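Local coordinates for protein putative TRAP PERIPLASMIC SOLUTE BINDING PROTEIN (Haemophilus influenzae, PDB 4PBQ) that binds L-gulonate and probably serves as the periplasmic solute-binding component of a TRAP transporter, at residues Y141-L155 with V220-G234. Residues are numbered along the deposited sequence; the frame is centred on the assembly and turned at random.
Sequences YGMNGFRVISSNKKL and VQKYIIQSNHIFSPG. With 2UF (L-gulonate), chain D.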
loop_
_atom_site.group_PDB
_atom_site.type_symbol
_atom_site.label_atom_id
_atom_site.label_comp_id
_atom_site.label_asym_id
_atom_site.label_seq_id
_atom_site.Cartn_x
_atom_site.Cartn_y
_atom_site.Cartn_z
ATOM N N TYR A 141 -0.897 -10.801 -1.445
ATOM C CA TYR A 141 -0.411 -9.495 -1.852
ATOM C C TYR A 141 -1.295 -8.931 -2.960
ATOM O O TYR A 141 -1.312 -9.463 -4.098
ATOM C CB TYR A 141 0.987 -9.634 -2.435
ATOM C CG TYR A 141 2.100 -9.912 -1.455
ATOM C CD1 TYR A 141 2.649 -8.895 -0.674
ATOM C CD2 TYR A 141 2.636 -11.186 -1.355
ATOM C CE1 TYR A 141 3.689 -9.163 0.201
ATOM C CE2 TYR A 141 3.692 -11.465 -0.501
ATOM C CZ TYR A 141 4.218 -10.448 0.264
ATOM O OH TYR A 141 5.253 -10.722 1.122
ATOM N N GLY A 142 -2.035 -7.883 -2.625
ATOM C CA GLY A 142 -2.815 -7.140 -3.590
ATOM C C GLY A 142 -2.166 -5.811 -3.922
ATOM O O GLY A 142 -1.102 -5.474 -3.406
HETATM N N MSE A 143 -2.853 -5.027 -4.737
HETATM C CA MSE A 143 -2.319 -3.773 -5.251
HETATM C C MSE A 143 -3.081 -2.556 -4.741
HETATM O O MSE A 143 -4.308 -2.483 -4.806
HETATM C CB MSE A 143 -2.346 -3.815 -6.796
HETATM C CG MSE A 143 -2.147 -2.487 -7.473
HETATM SE SE MSE A 143 -2.200 -2.545 -9.428
HETATM C CE MSE A 143 -2.808 -0.759 -9.763
ATOM N N ASN A 144 -2.335 -1.594 -4.192
ATOM C CA ASN A 144 -2.847 -0.249 -4.058
ATOM C C ASN A 144 -2.281 0.620 -5.190
ATOM O O ASN A 144 -3.000 1.398 -5.800
ATOM C CB ASN A 144 -2.545 0.311 -2.664
ATOM C CG ASN A 144 -3.451 -0.278 -1.613
ATOM O OD1 ASN A 144 -4.573 -0.643 -1.916
ATOM N ND2 ASN A 144 -2.973 -0.384 -0.389
ATOM N N GLY A 145 -0.986 0.454 -5.485
ATOM C CA GLY A 145 -0.429 0.978 -6.709
ATOM C C GLY A 145 0.799 1.850 -6.535
ATOM O O GLY A 145 1.264 2.088 -5.402
ATOM N N PHE A 146 1.329 2.307 -7.664
ATOM C CA PHE A 146 2.401 3.294 -7.605
ATOM C C PHE A 146 1.922 4.586 -7.014
ATOM O O PHE A 146 0.829 5.060 -7.304
ATOM C CB PHE A 146 2.974 3.533 -8.978
ATOM C CG PHE A 146 3.839 2.406 -9.469
ATOM C CD1 PHE A 146 5.174 2.324 -9.106
ATOM C CD2 PHE A 146 3.306 1.429 -10.282
ATOM C CE1 PHE A 146 5.967 1.289 -9.557
ATOM C CE2 PHE A 146 4.083 0.375 -10.745
ATOM C CZ PHE A 146 5.412 0.294 -10.392
ATOM N N ARG A 147 2.798 5.210 -6.233
ATOM C CA ARG A 147 2.446 6.452 -5.585
ATOM C C ARG A 147 2.826 7.676 -6.430
ATOM O O ARG A 147 3.887 7.716 -7.055
ATOM C CB ARG A 147 3.121 6.519 -4.206
ATOM C CG ARG A 147 2.726 5.349 -3.309
ATOM C CD ARG A 147 3.452 5.333 -2.032
ATOM N NE ARG A 147 2.958 6.254 -1.010
ATOM C CZ ARG A 147 2.031 5.959 -0.111
ATOM N NH1 ARG A 147 1.481 4.748 -0.091
ATOM N NH2 ARG A 147 1.683 6.850 0.785
ATOM N N VAL A 148 1.928 8.650 -6.439
ATOM C CA VAL A 148 2.131 9.921 -7.140
ATOM C C VAL A 148 2.027 11.062 -6.121
ATOM O O VAL A 148 1.494 10.885 -5.023
ATOM C CB VAL A 148 1.166 10.109 -8.333
ATOM C CG1 VAL A 148 1.332 8.975 -9.308
ATOM C CG2 VAL A 148 -0.287 10.215 -7.878
ATOM N N ILE A 149 2.580 12.217 -6.466
ATOM C CA ILE A 149 2.549 13.375 -5.569
ATOM C C ILE A 149 1.414 14.327 -5.916
ATOM O O ILE A 149 1.295 14.779 -7.048
ATOM C CB ILE A 149 3.880 14.153 -5.656
ATOM C CG1 ILE A 149 5.043 13.245 -5.239
ATOM C CG2 ILE A 149 3.820 15.396 -4.773
ATOM C CD1 ILE A 149 6.424 13.844 -5.531
ATOM N N SER A 150 0.545 14.597 -4.953
ATOM C CA SER A 150 -0.452 15.624 -5.118
ATOM C C SER A 150 0.039 16.888 -4.406
ATOM O O SER A 150 0.733 16.807 -3.403
ATOM C CB SER A 150 -1.810 15.186 -4.592
ATOM O OG SER A 150 -1.841 15.023 -3.197
ATOM N N SER A 151 -0.331 18.050 -4.917
ATOM C CA SER A 151 0.313 19.268 -4.478
ATOM C C SER A 151 -0.464 20.512 -4.861
ATOM O O SER A 151 -1.013 20.595 -5.959
ATOM C CB SER A 151 1.708 19.340 -5.116
ATOM O OG SER A 151 2.349 20.521 -4.713
ATOM N N ASN A 152 -0.450 21.514 -3.984
ATOM C CA ASN A 152 -0.978 22.833 -4.307
ATOM C C ASN A 152 -0.026 23.583 -5.226
ATOM O O ASN A 152 -0.407 24.567 -5.835
ATOM C CB ASN A 152 -1.153 23.683 -3.059
ATOM C CG ASN A 152 -2.202 23.140 -2.115
ATOM O OD1 ASN A 152 -3.167 22.514 -2.536
ATOM N ND2 ASN A 152 -2.020 23.390 -0.832
ATOM N N LYS A 153 1.216 23.112 -5.277
ATOM C CA LYS A 153 2.289 23.786 -6.000
ATOM C C LYS A 153 2.709 22.957 -7.213
ATOM O O LYS A 153 2.908 21.764 -7.098
ATOM C CB LYS A 153 3.511 23.952 -5.075
ATOM C CG LYS A 153 3.330 24.902 -3.876
ATOM C CD LYS A 153 4.582 24.894 -2.982
ATOM C CE LYS A 153 4.470 25.832 -1.772
ATOM N NZ LYS A 153 5.506 25.509 -0.709
ATOM N N LYS A 154 2.898 23.598 -8.363
ATOM C CA LYS A 154 3.368 22.886 -9.535
ATOM C C LYS A 154 4.804 22.368 -9.333
ATOM O O LYS A 154 5.675 23.098 -8.870
ATOM C CB LYS A 154 3.264 23.791 -10.761
ATOM C CG LYS A 154 3.903 23.240 -12.009
ATOM C CD LYS A 154 3.806 24.232 -13.177
ATOM C CE LYS A 154 2.573 23.982 -14.019
ATOM N NZ LYS A 154 2.589 24.797 -15.278
ATOM N N LEU A 155 5.029 21.098 -9.660
ATOM C CA LEU A 155 6.357 20.504 -9.589
ATOM C C LEU A 155 6.714 19.883 -10.938
ATOM O O LEU A 155 6.072 18.929 -11.375
ATOM C CB LEU A 155 6.412 19.428 -8.498
ATOM C CG LEU A 155 5.825 19.814 -7.136
ATOM C CD1 LEU A 155 5.715 18.573 -6.266
ATOM C CD2 LEU A 155 6.684 20.897 -6.458
ATOM N N VAL A 220 -8.883 19.189 -3.428
ATOM C CA VAL A 220 -8.091 20.195 -2.723
ATOM C C VAL A 220 -6.612 20.135 -3.103
ATOM O O VAL A 220 -5.758 20.666 -2.393
ATOM C CB VAL A 220 -8.235 20.071 -1.182
ATOM C CG1 VAL A 220 -9.667 20.421 -0.738
ATOM C CG2 VAL A 220 -7.832 18.674 -0.688
ATOM N N GLN A 221 -6.316 19.495 -4.227
ATOM C CA GLN A 221 -4.943 19.366 -4.713
ATOM C C GLN A 221 -4.932 19.547 -6.219
ATOM O O GLN A 221 -5.184 18.595 -6.958
ATOM C CB GLN A 221 -4.371 18.001 -4.340
ATOM C CG GLN A 221 -4.271 17.716 -2.853
ATOM C CD GLN A 221 -2.953 18.204 -2.267
ATOM O OE1 GLN A 221 -2.039 17.415 -2.033
ATOM N NE2 GLN A 221 -2.849 19.503 -2.064
ATOM N N LYS A 222 -4.585 20.749 -6.659
ATOM C CA LYS A 222 -4.631 21.110 -8.086
ATOM C C LYS A 222 -3.720 20.215 -8.917
ATOM O O LYS A 222 -4.114 19.732 -9.972
ATOM C CB LYS A 222 -4.219 22.564 -8.270
ATOM C CG LYS A 222 -4.323 23.072 -9.714
ATOM C CD LYS A 222 -4.086 24.594 -9.766
ATOM C CE LYS A 222 -4.650 25.239 -11.034
ATOM N NZ LYS A 222 -3.675 25.290 -12.166
ATOM N N TYR A 223 -2.496 20.004 -8.446
ATOM C CA TYR A 223 -1.503 19.310 -9.246
ATOM C C TYR A 223 -1.282 17.895 -8.800
ATOM O O TYR A 223 -1.232 17.593 -7.605
ATOM C CB TYR A 223 -0.161 20.068 -9.240
ATOM C CG TYR A 223 -0.280 21.492 -9.732
ATOM C CD1 TYR A 223 -0.301 21.773 -11.084
ATOM C CD2 TYR A 223 -0.404 22.540 -8.839
ATOM C CE1 TYR A 223 -0.419 23.073 -11.545
ATOM C CE2 TYR A 223 -0.537 23.842 -9.282
ATOM C CZ TYR A 223 -0.539 24.101 -10.639
ATOM O OH TYR A 223 -0.668 25.397 -11.084
ATOM N N ILE A 224 -1.141 17.027 -9.783
ATOM C CA ILE A 224 -0.764 15.644 -9.541
ATOM C C ILE A 224 0.431 15.351 -10.401
ATOM O O ILE A 224 0.395 15.486 -11.625
ATOM C CB ILE A 224 -1.922 14.662 -9.837
ATOM C CG1 ILE A 224 -3.118 14.981 -8.946
ATOM C CG2 ILE A 224 -1.464 13.233 -9.613
ATOM C CD1 ILE A 224 -4.361 14.159 -9.241
ATOM N N ILE A 225 1.522 15.006 -9.751
ATOM C CA ILE A 225 2.772 14.773 -10.439
ATOM C C ILE A 225 3.070 13.270 -10.466
ATOM O O ILE A 225 3.236 12.632 -9.411
ATOM C CB ILE A 225 3.892 15.564 -9.756
ATOM C CG1 ILE A 225 3.541 17.074 -9.722
ATOM C CG2 ILE A 225 5.206 15.310 -10.461
ATOM C CD1 ILE A 225 2.779 17.568 -8.446
ATOM N N GLN A 226 3.141 12.713 -11.674
ATOM C CA GLN A 226 3.233 11.265 -11.854
ATOM C C GLN A 226 4.627 10.691 -11.620
ATOM O O GLN A 226 5.253 10.121 -12.506
ATOM C CB GLN A 226 2.740 10.881 -13.230
ATOM C CG GLN A 226 2.442 9.428 -13.395
ATOM C CD GLN A 226 1.878 9.159 -14.771
ATOM O OE1 GLN A 226 2.569 8.632 -15.650
ATOM N NE2 GLN A 226 0.629 9.566 -14.982
ATOM N N SER A 227 5.085 10.829 -10.395
ATOM C CA SER A 227 6.405 10.369 -10.001
ATOM C C SER A 227 6.555 8.852 -9.990
ATOM O O SER A 227 7.581 8.328 -10.401
ATOM C CB SER A 227 6.753 10.949 -8.634
ATOM O OG SER A 227 5.714 10.755 -7.678
ATOM N N ASN A 228 5.523 8.145 -9.537
ATOM C CA ASN A 228 5.570 6.694 -9.400
ATOM C C ASN A 228 6.847 6.265 -8.676
ATOM O O ASN A 228 7.530 5.328 -9.093
ATOM C CB ASN A 228 5.440 6.003 -10.753
ATOM C CG ASN A 228 4.097 6.262 -11.413
ATOM O OD1 ASN A 228 3.133 6.565 -10.730
ATOM N ND2 ASN A 228 4.024 6.121 -12.732
ATOM N N HIS A 229 7.168 6.988 -7.604
ATOM C CA HIS A 229 8.417 6.767 -6.877
ATOM C C HIS A 229 8.491 5.466 -6.079
ATOM O O HIS A 229 9.567 4.917 -5.880
ATOM C CB HIS A 229 8.702 7.968 -5.975
ATOM C CG HIS A 229 7.547 8.372 -5.103
ATOM N ND1 HIS A 229 6.498 9.136 -5.563
ATOM C CD2 HIS A 229 7.273 8.102 -3.805
ATOM C CE1 HIS A 229 5.622 9.318 -4.586
ATOM N NE2 HIS A 229 6.080 8.714 -3.500
ATOM N N ILE A 230 7.330 4.988 -5.616
ATOM C CA ILE A 230 7.227 3.869 -4.682
ATOM C C ILE A 230 5.971 3.076 -5.061
ATOM O O ILE A 230 4.963 3.691 -5.464
ATOM C CB ILE A 230 7.141 4.362 -3.217
ATOM C CG1 ILE A 230 8.525 4.829 -2.727
ATOM C CG2 ILE A 230 6.524 3.283 -2.282
ATOM C CD1 ILE A 230 8.538 5.445 -1.313
ATOM N N PHE A 231 6.041 1.747 -4.985
ATOM C CA PHE A 231 4.868 0.898 -5.241
ATOM C C PHE A 231 4.322 0.407 -3.914
ATOM O O PHE A 231 5.053 -0.166 -3.123
ATOM C CB PHE A 231 5.205 -0.329 -6.101
ATOM C CG PHE A 231 3.986 -1.177 -6.399
ATOM C CD1 PHE A 231 3.162 -0.892 -7.487
ATOM C CD2 PHE A 231 3.610 -2.189 -5.539
ATOM C CE1 PHE A 231 2.004 -1.660 -7.725
ATOM C CE2 PHE A 231 2.455 -2.955 -5.779
ATOM C CZ PHE A 231 1.659 -2.674 -6.862
ATOM N N SER A 232 3.027 0.601 -3.675
ATOM C CA SER A 232 2.401 0.185 -2.424
ATOM C C SER A 232 1.488 -1.030 -2.608
ATOM O O SER A 232 0.434 -0.925 -3.238
ATOM C CB SER A 232 1.594 1.343 -1.875
ATOM O OG SER A 232 2.407 2.303 -1.222
ATOM N N PRO A 233 1.880 -2.173 -2.052
ATOM C CA PRO A 233 0.974 -3.329 -2.013
ATOM C C PRO A 233 -0.029 -3.191 -0.883
ATOM O O PRO A 233 0.246 -2.509 0.103
ATOM C CB PRO A 233 1.899 -4.487 -1.689
ATOM C CG PRO A 233 3.231 -3.932 -1.473
ATOM C CD PRO A 233 3.138 -2.466 -1.354
ATOM N N GLY A 234 -1.173 -3.845 -1.040
ATOM C CA GLY A 234 -2.144 -3.994 0.031
ATOM C C GLY A 234 -2.181 -5.454 0.468
ATOM O O GLY A 234 -2.548 -6.346 -0.309
HETATM O O6A 2UF D . -1.433 6.356 4.770
HETATM C C6 2UF D . -0.877 6.154 3.682
HETATM O O6B 2UF D . -0.453 7.031 2.914
HETATM C C5 2UF D . -0.756 4.684 3.229
HETATM O O5 2UF D . -0.744 4.650 1.819
HETATM C C4 2UF D . 0.540 4.045 3.777
HETATM O O4 2UF D . 0.474 3.966 5.210
HETATM C C3 2UF D . 0.735 2.644 3.157
HETATM O O3 2UF D . -0.468 1.807 3.264
HETATM C C2 2UF D . 1.908 1.898 3.814
HETATM O O2 2UF D . 2.185 0.821 2.940
HETATM C C1 2UF D . 3.192 2.781 3.889
HETATM O O1 2UF D . 4.262 1.947 4.360
HETATM O O HOH W 1 -0.351 0.142 0.788
#
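The F146 ring takes the edge of F231 over one face, a T-shaped pair with planes at 77° and centroids 5.0 Å apart. F231 CD1 sits over the ring centre, and F231 CB adds a CH-pi contact to the same ring. At the far end of the contact the Y223 ring is covered on both faces, by K222 CG on one and by K154 CA on the other. K154 CB lies 3.9 Å from the Y223 ring centroid, and the N152 carbonyl meets the ring edge.

F146 and F231 lie on one face of an antiparallel pairing in the mixed sheet of a TRAP solute-binding protein, and Y223 lies on the other. The long strand containing 141-151 pairs with 223-225 and with 231-234, with an inverse gamma turn centred on Q226 in the connection between them. A classic beta bulge breaks the register: N144 N and G145 N both donate to S232 O. Beyond the bulge, R147 N bonds to I230 O almost in line with the carbonyl.

R147 carries the contact into the L-gulonate pocket. Its chain bends at chi3 (79°), which brings R147 NH1 to S232 OG at 2.8 Å. NH1 also donates to O5 of L-gulonate, and R147 NH2 donates to L-gulonate O6B at 3.0 Å. E206 forms a salt bridge with R147 NE and accepts from H229 NE2, while E104 is hydrogen-bonded to S232 OG. With NE, NH1 and NH2 all engaged, the rotation of the guanidinium should be fixed.

Further along, S150 OG donates to Q221 OE1 at 2.7 Å. Near the ligand, one water accepts from N144 ND2 at 2.9 Å, donates to P233 O and lies 3.0 Å from L-gulonate O3.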